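Local coordinates for periplasmic sugar-binding protein (Chloroflexus aurantiacus, PDB 4RXU), which binds D-glucose in the cleft between its two lobes and probably hands sugar on to an ABC-type transporter, at residues V179-P182 and K183-G187; Q142-Y145 and L146-H149; A99-A102 and A103-A107; V304-A307 and I308-A311; N347-A350 and A351-S355. One frame throughout, in Å; residues are numbered along the deposited sequence. Where two conformers were deposited one is given.

How the contacts relate
All five contacts are local, each lying within one helix or at its ends, and none of their residues lines the glucose pocket. Contacts 1 and 2 are neighbours: their centres are about 12 Å apart, and Leu-180 CG lies 3.6 Å from Ala-143 CB. Both belong to the lobe built on the four-stranded parallel sheet. Contacts 3 and 4 lie in the other lobe, about 21 Å apart between centres. In contact 5, helix 348-354 follows strand 332-343 and packs on helix 281-288, its centre about 21 Å from that of contact 2. The side chain of Gln-142 (contact 2) is about 8 Å from the sugar, that of Val-304 (contact 4) about 12 Å.

Contact 1: residues V179-P182 and K183-G187; sequences VLQP and KIADG
Leu-180 and Ile-184 meet one turn apart near the C-terminal end of helix 167-185, the helix of a beta-alpha-beta crossover between parallel strands 155-159 and 189-191. This is the tight side. With CG1 beside the backbone N (chi1 -61°), Ile-184 leans back over the preceding turn, placing its CG1 3.3 Å from Leu-180 O and its CD1 4.2 Å from Leu-180 CB. Both side chains are buried against Phe-189, and Leu-157 and Leu-159 complete the apolar surroundings. The backbone is uneven here. Leu-180 O receives weak bonds from Lys-183 N and Ile-184 N, whereas Gln-181 O is gripped twice: Ala-185 N donates almost straight (177°) over 2.8 Å, and Ile-184 N approaches from above the carbonyl plane. Pro-182, lacking an N-H, marks a kink. Gln-181 NE2 passes 3.6 Å from Ala-185 CB and donates to Gln-201 O.

The solvent side carries the exposed Pro-182, Ala-185 and Asp-186, and a salt bridge spans part of it. Lys-183 bends at chi2 and chi3 and curls its amine forward to the carboxylate of Asp-186, whose OD1 is bonded to Thr-188 OG1. Replacing Lys-183 with an alanine would probably leave that carboxylate without its positive mate and strip the aliphatic cover from Val-179 O, 3.8 Å from Lys-183 CG. Asp-186 OD2 receives Lys-183 NZ on its syn lone pair, at 2.8 Å.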
loop_
_atom_site.group_PDB
_atom_site.type_symbol
_atom_site.label_atom_id
_atom_site.label_comp_id
_atom_site.label_asym_id
_atom_site.label_seq_id
_atom_site.Cartn_x
_atom_site.Cartn_y
_atom_site.Cartn_z
ATOM N N VAL A 179 5.878 -15.454 4.366
ATOM C CA VAL A 179 7.102 -15.869 3.685
ATOM C C VAL A 179 8.313 -15.804 4.610
ATOM O O VAL A 179 9.169 -16.702 4.606
ATOM C CB VAL A 179 7.324 -15.002 2.418
ATOM C CG1 VAL A 179 8.713 -15.205 1.820
ATOM C CG2 VAL A 179 6.245 -15.291 1.379
ATOM N N LEU A 180 8.411 -14.734 5.383
ATOM C CA LEU A 180 9.576 -14.582 6.249
ATOM C C LEU A 180 9.615 -15.516 7.463
ATOM O O LEU A 180 10.688 -15.963 7.860
ATOM C CB LEU A 180 9.739 -13.133 6.724
ATOM C CG LEU A 180 9.937 -12.073 5.652
ATOM C CD1 LEU A 180 9.742 -10.678 6.237
ATOM C CD2 LEU A 180 11.299 -12.189 5.000
ATOM N N GLN A 181 8.456 -15.797 8.050
ATOM C CA GLN A 181 8.433 -16.518 9.306
ATOM C C GLN A 181 9.136 -17.889 9.216
ATOM O O GLN A 181 9.949 -18.223 10.086
ATOM C CB GLN A 181 7.008 -16.608 9.873
ATOM C CG GLN A 181 6.908 -17.334 11.209
ATOM C CD GLN A 181 6.938 -18.862 11.083
ATOM O OE1 GLN A 181 6.398 -19.436 10.126
ATOM N NE2 GLN A 181 7.547 -19.526 12.072
ATOM N N PRO A 182 8.862 -18.669 8.158
ATOM C CA PRO A 182 9.598 -19.931 8.082
ATOM C C PRO A 182 11.104 -19.739 7.981
ATOM O O PRO A 182 11.861 -20.565 8.458
ATOM C CB PRO A 182 9.094 -20.550 6.786
ATOM C CG PRO A 182 7.736 -19.986 6.601
ATOM C CD PRO A 182 7.774 -18.607 7.168
ATOM N N LYS A 183 11.526 -18.672 7.319
ATOM C CA LYS A 183 12.951 -18.372 7.159
ATOM C C LYS A 183 13.601 -17.703 8.368
ATOM O O LYS A 183 14.811 -17.549 8.429
ATOM C CB LYS A 183 13.149 -17.542 5.892
ATOM C CG LYS A 183 12.624 -18.260 4.650
ATOM C CD LYS A 183 13.219 -19.632 4.440
ATOM C CE LYS A 183 14.701 -19.528 4.198
ATOM N NZ LYS A 183 15.251 -20.907 4.084
ATOM N N ILE A 184 12.780 -17.298 9.335
ATOM C CA ILE A 184 13.274 -16.899 10.650
ATOM C C ILE A 184 13.356 -18.148 11.530
ATOM O O ILE A 184 14.372 -18.409 12.206
ATOM C CB ILE A 184 12.357 -15.813 11.286
ATOM C CG1 ILE A 184 12.349 -14.577 10.381
ATOM C CG2 ILE A 184 12.856 -15.443 12.683
ATOM C CD1 ILE A 184 11.170 -13.655 10.589
ATOM N N ALA A 185 12.280 -18.927 11.530
ATOM C CA ALA A 185 12.259 -20.183 12.308
ATOM C C ALA A 185 13.398 -21.144 11.952
ATOM O O ALA A 185 13.924 -21.846 12.825
ATOM C CB ALA A 185 10.905 -20.860 12.171
ATOM N N ASP A 186 13.814 -21.133 10.681
ATOM C CA ASP A 186 14.901 -22.044 10.231
ATOM C C ASP A 186 16.309 -21.451 10.365
ATOM O O ASP A 186 17.299 -22.088 10.009
ATOM C CB ASP A 186 14.659 -22.588 8.819
ATOM C CG ASP A 186 14.972 -21.607 7.730
ATOM O OD1 ASP A 186 15.495 -20.500 7.990
ATOM O OD2 ASP A 186 14.697 -22.000 6.577
ATOM N N GLY A 187 16.385 -20.237 10.906
ATOM C CA GLY A 187 17.665 -19.588 11.213
ATOM C C GLY A 187 18.270 -18.767 10.079
ATOM O O GLY A 187 19.324 -18.159 10.265
#

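Contact 2: residues Q142-Y145 and L146-H149; sequences QAQY and LVDH
Tyr-145 and His-149 form an offset aromatic stack at the C-terminal end of helix 135-148, in the lobe with the four-stranded parallel sheet. The ring centroids are 4.1 Å apart and the planes make 27°, so the overlap is real but not flat. His-149 ND1 sits over the centre of the tyrosine ring, while Tyr-145 CZ lies over the imidazole face toward its rim; the nearest atoms, CE2 of Tyr-145 and CE1 of His-149, are 3.2 Å apart. A hydrogen bond helps fix the imidazole rotation: His-149 ND1 donates in its own ring plane to Tyr-145 O at 2.9 Å, so one residue supplies both the stacking surface and the acceptor. With a leucine in place of Tyr-145 the imidazole would probably lose its stacking partner on that face and be held by the ND1 bond with less support.

A second i to i+4 pair runs beside it. Gln-144 bends at chi2 (66°) and brings NE2 2.9 Å from Asp-148 OD1; the bond leaves in the amide plane but meets the carboxylate from above its plane, the two planes being 42° apart. In the backbone, Val-147 N bonds to Ala-143 O at 2.9 Å, which Val-147 CG2 also approaches.

Phe-273 of strand 269-274 lies against both rings, Ser-293 and Met-294 touch the tyrosine, and helix 167-185 covers Ala-143, Gln-144 and Val-147.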
loop_
_atom_site.group_PDB
_atom_site.type_symbol
_atom_site.label_atom_id
_atom_site.label_comp_id
_atom_site.label_asym_id
_atom_site.label_seq_id
_atom_site.Cartn_x
_atom_site.Cartn_y
_atom_site.Cartn_z
ATOM N N GLN A 142 7.401 -8.794 -1.629
ATOM C CA GLN A 142 8.455 -8.084 -0.921
ATOM C C GLN A 142 9.336 -9.078 -0.161
ATOM O O GLN A 142 10.570 -9.073 -0.265
ATOM C CB GLN A 142 7.855 -7.048 0.023
ATOM C CG GLN A 142 7.195 -5.893 -0.689
ATOM C CD GLN A 142 6.460 -4.987 0.235
ATOM O OE1 GLN A 142 6.006 -5.405 1.288
ATOM N NE2 GLN A 142 6.329 -3.734 -0.152
ATOM N N ALA A 143 8.692 -9.908 0.644
ATOM C CA ALA A 143 9.447 -10.885 1.424
ATOM C C ALA A 143 10.211 -11.894 0.563
ATOM O O ALA A 143 11.353 -12.258 0.874
ATOM C CB ALA A 143 8.525 -11.611 2.382
ATOM N N GLN A 144 9.567 -12.355 -0.501
ATOM C CA GLN A 144 10.166 -13.357 -1.374
ATOM C C GLN A 144 11.455 -12.817 -2.013
ATOM O O GLN A 144 12.434 -13.537 -2.125
ATOM C CB GLN A 144 9.163 -13.845 -2.425
ATOM C CG GLN A 144 9.636 -15.085 -3.157
ATOM C CD GLN A 144 9.719 -16.276 -2.227
ATOM O OE1 GLN A 144 8.729 -16.647 -1.601
ATOM N NE2 GLN A 144 10.903 -16.858 -2.111
ATOM N N TYR A 145 11.462 -11.535 -2.366
ATOM C CA TYR A 145 12.662 -10.899 -2.901
ATOM C C TYR A 145 13.812 -10.999 -1.888
ATOM O O TYR A 145 14.930 -11.379 -2.232
ATOM C CB TYR A 145 12.415 -9.429 -3.301
ATOM C CG TYR A 145 13.672 -8.817 -3.851
ATOM C CD1 TYR A 145 14.616 -8.259 -2.990
ATOM C CD2 TYR A 145 13.946 -8.844 -5.210
ATOM C CE1 TYR A 145 15.805 -7.732 -3.465
ATOM C CE2 TYR A 145 15.128 -8.315 -5.706
ATOM C CZ TYR A 145 16.043 -7.764 -4.833
ATOM O OH TYR A 145 17.212 -7.254 -5.312
ATOM N N LEU A 146 13.517 -10.728 -0.623
ATOM C CA LEU A 146 14.527 -10.785 0.415
ATOM C C LEU A 146 15.045 -12.211 0.563
ATOM O O LEU A 146 16.261 -12.456 0.599
ATOM C CB LEU A 146 13.992 -10.269 1.737
ATOM C CG LEU A 146 13.625 -8.778 1.716
ATOM C CD1 LEU A 146 12.993 -8.390 3.039
ATOM C CD2 LEU A 146 14.781 -7.814 1.438
ATOM N N VAL A 147 14.106 -13.147 0.650
ATOM C CA VAL A 147 14.454 -14.566 0.779
ATOM C C VAL A 147 15.342 -15.027 -0.389
ATOM O O VAL A 147 16.363 -15.714 -0.189
ATOM C CB VAL A 147 13.185 -15.445 0.857
ATOM C CG1 VAL A 147 13.554 -16.911 0.851
ATOM C CG2 VAL A 147 12.395 -15.153 2.135
ATOM N N ASP A 148 14.982 -14.609 -1.601
ATOM C CA ASP A 148 15.670 -15.066 -2.797
ATOM C C ASP A 148 17.092 -14.550 -2.870
ATOM O O ASP A 148 17.924 -15.113 -3.597
ATOM C CB ASP A 148 14.909 -14.647 -4.063
ATOM C CG ASP A 148 13.611 -15.447 -4.285
ATOM O OD1 ASP A 148 13.357 -16.452 -3.590
ATOM O OD2 ASP A 148 12.825 -15.048 -5.169
ATOM N N HIS A 149 17.370 -13.484 -2.127
ATOM C CA HIS A 149 18.713 -12.902 -2.059
ATOM C C HIS A 149 19.489 -13.168 -0.778
ATOM O O HIS A 149 20.519 -12.548 -0.554
ATOM C CB HIS A 149 18.640 -11.417 -2.326
ATOM C CG HIS A 149 18.292 -11.131 -3.735
ATOM N ND1 HIS A 149 16.995 -11.152 -4.202
ATOM C CD2 HIS A 149 19.079 -10.932 -4.811
ATOM C CE1 HIS A 149 17.000 -10.949 -5.507
ATOM N NE2 HIS A 149 18.249 -10.793 -5.895
#

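Contact 3: residues A99-A102 and A103-A107; sequences AAAA and AAEAA
Glu-105 folds back along its helix over Ala-101, and this is the main side-chain contact in an otherwise all-alanine segment. The CB atoms of the two residues leave the helix in much the same direction, one turn apart. Glu-105 then carries CG beside its own backbone N (chi1 -72°) and continues extended, which sends the carboxylate toward the preceding turn. Its CG comes 3.2 Å from Ala-101 O and its CD 3.4 Å from the same oxygen. OE1 reaches 3.8 Å from Ala-102 CA, and OE2, 4.3 Å from Ala-101 CB, finds its polar partner in Thr-124 OG1.

The methyls of Ala-103, Ala-104 and Ala-106 meet carbonyls rather than one another. Ala-103 CB faces Ala-100 O, Ala-104 CB approaches Ala-101 O, and Ala-106 CB lies against Ala-102 O. The backbone bonding is regular: Ala-104 N to Ala-100 O, Glu-105 N to Ala-101 O and Ala-106 N to Ala-102 O, the last at 2.8 Å. Ala-99 O and Ala-103 N do not meet directly; water 1 joins them, donating to Ala-99 O at 2.7 Å and accepting from Ala-103 N at 2.9 Å.

Helix 101-109 supplies the helix of the beta-alpha-beta crossover between strands 89-92 and 113-117. Ala-99, Ala-100 and Ala-102 rest against helix 72-84, while Pro-94 and Ile-121 close over Ala-100.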
loop_
_atom_site.group_PDB
_atom_site.type_symbol
_atom_site.label_atom_id
_atom_site.label_comp_id
_atom_site.label_asym_id
_atom_site.label_seq_id
_atom_site.Cartn_x
_atom_site.Cartn_y
_atom_site.Cartn_z
ATOM N N ALA A 99 -12.739 3.672 11.274
ATOM C CA ALA A 99 -13.404 4.950 11.545
ATOM C C ALA A 99 -14.336 5.391 10.439
ATOM O O ALA A 99 -15.278 6.124 10.690
ATOM C CB ALA A 99 -12.406 6.053 11.777
ATOM N N ALA A 100 -14.064 4.942 9.216
ATOM C CA ALA A 100 -14.877 5.308 8.041
ATOM C C ALA A 100 -16.240 4.608 7.999
ATOM O O ALA A 100 -17.059 4.872 7.100
ATOM C CB ALA A 100 -14.091 4.979 6.773
ATOM N N ALA A 101 -16.488 3.697 8.946
ATOM C CA ALA A 101 -17.771 3.011 8.952
ATOM C C ALA A 101 -18.989 3.952 8.926
ATOM O O ALA A 101 -19.932 3.749 8.139
ATOM C CB ALA A 101 -17.855 2.019 10.118
ATOM N N ALA A 102 -18.977 4.988 9.759
ATOM C CA ALA A 102 -20.150 5.884 9.837
ATOM C C ALA A 102 -20.365 6.624 8.516
ATOM O O ALA A 102 -21.497 6.832 8.086
ATOM C CB ALA A 102 -20.040 6.863 10.996
ATOM N N ALA A 103 -19.275 6.995 7.853
ATOM C CA ALA A 103 -19.361 7.626 6.536
ATOM C C ALA A 103 -20.011 6.726 5.487
ATOM O O ALA A 103 -20.882 7.167 4.710
ATOM C CB ALA A 103 -17.975 8.068 6.087
ATOM N N ALA A 104 -19.583 5.459 5.481
ATOM C CA ALA A 104 -20.132 4.475 4.554
ATOM C C ALA A 104 -21.638 4.281 4.853
ATOM O O ALA A 104 -22.474 4.210 3.959
ATOM C CB ALA A 104 -19.362 3.159 4.683
ATOM N N GLU A 105 -21.964 4.189 6.135
ATOM C CA GLU A 105 -23.331 4.008 6.573
ATOM C C GLU A 105 -24.198 5.196 6.183
ATOM O O GLU A 105 -25.344 5.010 5.762
ATOM C CB GLU A 105 -23.374 3.744 8.077
ATOM C CG GLU A 105 -22.843 2.352 8.394
ATOM C CD GLU A 105 -22.435 2.130 9.833
ATOM O OE1 GLU A 105 -22.499 3.055 10.673
ATOM O OE2 GLU A 105 -22.008 0.986 10.106
ATOM N N ALA A 106 -23.645 6.402 6.285
ATOM C CA ALA A 106 -24.376 7.601 5.878
ATOM C C ALA A 106 -24.658 7.587 4.382
ATOM O O ALA A 106 -25.732 7.985 3.942
ATOM C CB ALA A 106 -23.625 8.874 6.265
ATOM N N ALA A 107 -23.688 7.143 3.600
ATOM C CA ALA A 107 -23.883 7.024 2.160
ATOM C C ALA A 107 -24.968 6.011 1.872
ATOM O O ALA A 107 -25.929 6.284 1.116
ATOM C CB ALA A 107 -22.578 6.602 1.490
HETATM O O HOH W 1 -16.919 7.785 9.421
#

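Contact 4: residues V304-A307 and I308-A311; sequences VQDA and IKAA
Four consecutive i to i+4 hydrogen bonds tie residues 304-307 to 308-311 in a regular alpha-helix. Ile-308 N bonds to Val-304 O at 2.9 Å in the carbonyl plane. Lys-309 N to Gln-305 O follows at 2.8 Å, Ala-310 N to Asp-306 O at 3.0 Å and Ala-311 N to Ala-307 O at 2.9 Å, these donors sitting moderately tilted from the carbonyl planes.

On the buried side, Val-304 and Ile-308 lie alongside each other and point the same way. Val-304 holds CG1 opposite the backbone N (chi1 157°), and Ile-308 carries CG1 beside its N (chi1 -67°), which lets CD1 settle 3.6 Å from Val-304 CG1 while Ile-308 CG1 passes 3.3 Å from Val-304 O.

Helix 300-315 follows strand 295-298 in the lobe with the mixed sheet, part of the two-lobed fold of periplasmic binding proteins. Phe-52 and Ala-55 of helix 44-59 cover Val-304, and Tyr-117 of strand 113-117 touches Val-304 and Ala-307.

On the outer side the stem of Lys-309 lies on Gln-305 O. In the given conformer of Lys-309, one of two deposited, the side chain crosses Gln-305 at about a right angle, its CE 3.7 Å from Gln-305 CG. Lys-309 NZ stops 4.0 Å from Asp-306 OD1, opposite in charge but beyond a salt bridge; both approaches hold for this conformer alone and are tentative. Asp-306 OD2 makes a weak bond to Ser-338 OG.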
loop_
_atom_site.group_PDB
_atom_site.type_symbol
_atom_site.label_atom_id
_atom_site.label_comp_id
_atom_site.label_asym_id
_atom_site.label_seq_id
_atom_site.Cartn_x
_atom_site.Cartn_y
_atom_site.Cartn_z
ATOM N N VAL A 304 -7.967 2.628 -11.210
ATOM C CA VAL A 304 -8.836 3.731 -11.545
ATOM C C VAL A 304 -9.931 3.281 -12.507
ATOM O O VAL A 304 -11.115 3.580 -12.310
ATOM C CB VAL A 304 -8.010 4.897 -12.124
ATOM C CG1 VAL A 304 -8.855 5.821 -12.992
ATOM C CG2 VAL A 304 -7.322 5.657 -10.991
ATOM N N GLN A 305 -9.542 2.589 -13.575
ATOM C CA GLN A 305 -10.543 2.169 -14.568
ATOM C C GLN A 305 -11.538 1.189 -13.962
ATOM O O GLN A 305 -12.717 1.253 -14.258
ATOM C CB GLN A 305 -9.904 1.589 -15.830
ATOM C CG GLN A 305 -10.758 1.798 -17.084
ATOM C CD GLN A 305 -10.893 3.269 -17.466
ATOM O OE1 GLN A 305 -9.924 4.042 -17.419
ATOM N NE2 GLN A 305 -12.094 3.663 -17.835
ATOM N N ASP A 306 -11.053 0.279 -13.107
ATOM C CA ASP A 306 -11.935 -0.676 -12.423
ATOM C C ASP A 306 -12.989 0.053 -11.609
ATOM O O ASP A 306 -14.160 -0.295 -11.630
ATOM C CB ASP A 306 -11.143 -1.643 -11.551
ATOM C CG ASP A 306 -10.526 -2.766 -12.339
ATOM O OD1 ASP A 306 -10.824 -2.928 -13.549
ATOM O OD2 ASP A 306 -9.745 -3.508 -11.712
ATOM N N ALA A 307 -12.569 1.116 -10.942
ATOM C CA ALA A 307 -13.499 1.934 -10.144
ATOM C C ALA A 307 -14.492 2.714 -11.011
ATOM O O ALA A 307 -15.681 2.814 -10.687
ATOM C CB ALA A 307 -12.730 2.898 -9.254
ATOM N N ILE A 308 -13.991 3.292 -12.086
ATOM C CA ILE A 308 -14.861 4.054 -12.982
ATOM C C ILE A 308 -15.879 3.086 -13.601
ATOM O O ILE A 308 -17.078 3.368 -13.654
ATOM C CB ILE A 308 -14.063 4.814 -14.057
ATOM C CG1 ILE A 308 -13.223 5.920 -13.411
ATOM C CG2 ILE A 308 -15.019 5.396 -15.112
ATOM C CD1 ILE A 308 -12.162 6.508 -14.328
ATOM N N LYS A 309 -15.399 1.961 -14.103
ATOM C CA LYS A 309 -16.281 0.971 -14.726
ATOM C C LYS A 309 -17.382 0.509 -13.746
ATOM O O LYS A 309 -18.571 0.403 -14.098
ATOM C CB LYS A 309 -15.468 -0.211 -15.270
ATOM C CG LYS A 309 -14.633 0.125 -16.507
ATOM C CD LYS A 309 -13.970 -1.099 -17.141
ATOM C CE LYS A 309 -12.585 -1.418 -16.600
ATOM N NZ LYS A 309 -11.988 -2.549 -17.375
ATOM N N ALA A 310 -17.013 0.270 -12.501
ATOM C CA ALA A 310 -17.990 -0.197 -11.516
ATOM C C ALA A 310 -18.997 0.892 -11.243
ATOM O O ALA A 310 -20.195 0.620 -11.184
ATOM C CB ALA A 310 -17.312 -0.633 -10.238
ATOM N N ALA A 311 -18.520 2.130 -11.080
ATOM C CA ALA A 311 -19.418 3.262 -10.885
ATOM C C ALA A 311 -20.403 3.458 -12.026
ATOM O O ALA A 311 -21.607 3.611 -11.798
ATOM C CB ALA A 311 -18.626 4.536 -10.656
#

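Contact 5: residues N347-A350 and A351-S355; sequences NVRA and ALIDS
Val-348 turns CG2 opposite the backbone N (chi1 55° for CG1), and Leu-352 sets CG opposite its carbonyl carbon (chi1 -59°); the pair thereby meets across one helical turn, CG2 of Val-348 3.8 Å from CD1 of Leu-352, the two side chains crossing at a slant. Arg-349 also leaves with CG opposite the N, and a bend at chi3 swings its guanidinium toward the C-terminus of the chain, where NE forms a salt bridge with Pro-367 OXT and NH2 bonds to Leu-366 O.

The backbone widens into a pi-type turn. Arg-349 O accepts from Asp-354 N at 2.9 Å with a nearly straight 168° bond and also from Ile-353 N at 3.0 Å, whereas Ala-351 N still makes the ordinary alpha bond to Asn-347 O at 2.8 Å. The Asp-354 carboxylate does not touch the guanidinium; water 2 joins them, accepting from Arg-349 NH1 at the guanidinium edge (2.8 Å) and donating to Asp-354 OD1 (2.9 Å). At the far end Ser-355 OG donates to Ala-351 O over 2.6 Å, from above the carbonyl plane.

Asn-347 occupies the N-cap position but makes no capping bond, its amide instead bonding to Thr-342 O and Thr-344 N. Val-343 of strand 332-343 packs on Val-348 and Ala-351, and Val-284 of helix 281-288 covers the Val-348 and Leu-352 pair.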
loop_
_atom_site.group_PDB
_atom_site.type_symbol
_atom_site.label_atom_id
_atom_site.label_comp_id
_atom_site.label_asym_id
_atom_site.label_seq_id
_atom_site.Cartn_x
_atom_site.Cartn_y
_atom_site.Cartn_z
ATOM N N ASN A 347 13.730 -5.609 -15.068
ATOM C CA ASN A 347 12.452 -5.442 -15.775
ATOM C C ASN A 347 11.823 -4.064 -15.644
ATOM O O ASN A 347 10.672 -3.879 -16.001
ATOM C CB ASN A 347 11.419 -6.527 -15.400
ATOM C CG ASN A 347 10.918 -6.386 -13.996
ATOM O OD1 ASN A 347 11.626 -5.851 -13.164
ATOM N ND2 ASN A 347 9.694 -6.844 -13.733
ATOM N N VAL A 348 12.572 -3.091 -15.151
ATOM C CA VAL A 348 11.995 -1.755 -15.011
ATOM C C VAL A 348 11.485 -1.190 -16.353
ATOM O O VAL A 348 10.391 -0.597 -16.438
ATOM C CB VAL A 348 12.913 -0.780 -14.269
ATOM C CG1 VAL A 348 14.283 -0.695 -14.909
ATOM C CG2 VAL A 348 12.255 0.582 -14.205
ATOM N N ARG A 349 12.264 -1.401 -17.404
ATOM C CA ARG A 349 11.864 -0.931 -18.700
ATOM C C ARG A 349 10.610 -1.660 -19.178
ATOM O O ARG A 349 9.640 -1.006 -19.561
ATOM C CB ARG A 349 13.003 -1.048 -19.715
ATOM C CG ARG A 349 12.625 -0.438 -21.058
ATOM C CD ARG A 349 13.787 -0.522 -22.016
ATOM N NE ARG A 349 14.864 0.377 -21.630
ATOM C CZ ARG A 349 14.915 1.670 -21.937
ATOM N NH1 ARG A 349 13.928 2.237 -22.630
ATOM N NH2 ARG A 349 15.955 2.405 -21.541
ATOM N N ALA A 350 10.599 -2.989 -19.134
ATOM C CA ALA A 350 9.399 -3.723 -19.575
ATOM C C ALA A 350 8.185 -3.367 -18.746
ATOM O O ALA A 350 7.127 -3.110 -19.296
ATOM C CB ALA A 350 9.618 -5.218 -19.542
ATOM N N ALA A 351 8.339 -3.298 -17.430
ATOM C CA ALA A 351 7.169 -3.158 -16.564
ATOM C C ALA A 351 6.579 -1.746 -16.558
ATOM O O ALA A 351 5.359 -1.601 -16.491
ATOM C CB ALA A 351 7.491 -3.584 -15.147
ATOM N N LEU A 352 7.440 -0.727 -16.600
ATOM C CA LEU A 352 7.014 0.641 -16.384
ATOM C C LEU A 352 7.023 1.490 -17.632
ATOM O O LEU A 352 6.272 2.466 -17.694
ATOM C CB LEU A 352 7.876 1.304 -15.308
ATOM C CG LEU A 352 7.878 0.623 -13.937
ATOM C CD1 LEU A 352 8.714 1.456 -12.977
ATOM C CD2 LEU A 352 6.447 0.447 -13.400
ATOM N N ILE A 353 7.899 1.170 -18.581
ATOM C CA ILE A 353 8.075 2.010 -19.764
ATOM C C ILE A 353 7.353 1.405 -20.969
ATOM O O ILE A 353 6.541 2.074 -21.614
ATOM C CB ILE A 353 9.563 2.218 -20.077
ATOM C CG1 ILE A 353 10.322 2.796 -18.873
ATOM C CG2 ILE A 353 9.723 3.089 -21.317
ATOM C CD1 ILE A 353 9.656 3.901 -18.110
ATOM N N ASP A 354 7.598 0.141 -21.236
ATOM C CA ASP A 354 6.957 -0.532 -22.387
ATOM C C ASP A 354 5.446 -0.654 -22.181
ATOM O O ASP A 354 4.656 -0.685 -23.141
ATOM C CB ASP A 354 7.608 -1.897 -22.631
ATOM C CG ASP A 354 9.066 -1.785 -23.046
ATOM O OD1 ASP A 354 9.483 -0.685 -23.470
ATOM O OD2 ASP A 354 9.780 -2.813 -22.958
ATOM N N SER A 355 5.053 -0.677 -20.920
ATOM C CA SER A 355 3.645 -0.671 -20.522
ATOM C C SER A 355 2.963 0.695 -20.675
ATOM O O SER A 355 1.750 0.809 -20.508
ATOM C CB SER A 355 3.543 -1.073 -19.069
ATOM O OG SER A 355 4.144 -0.074 -18.236
HETATM O O HOH W 2 11.533 1.288 -23.810
#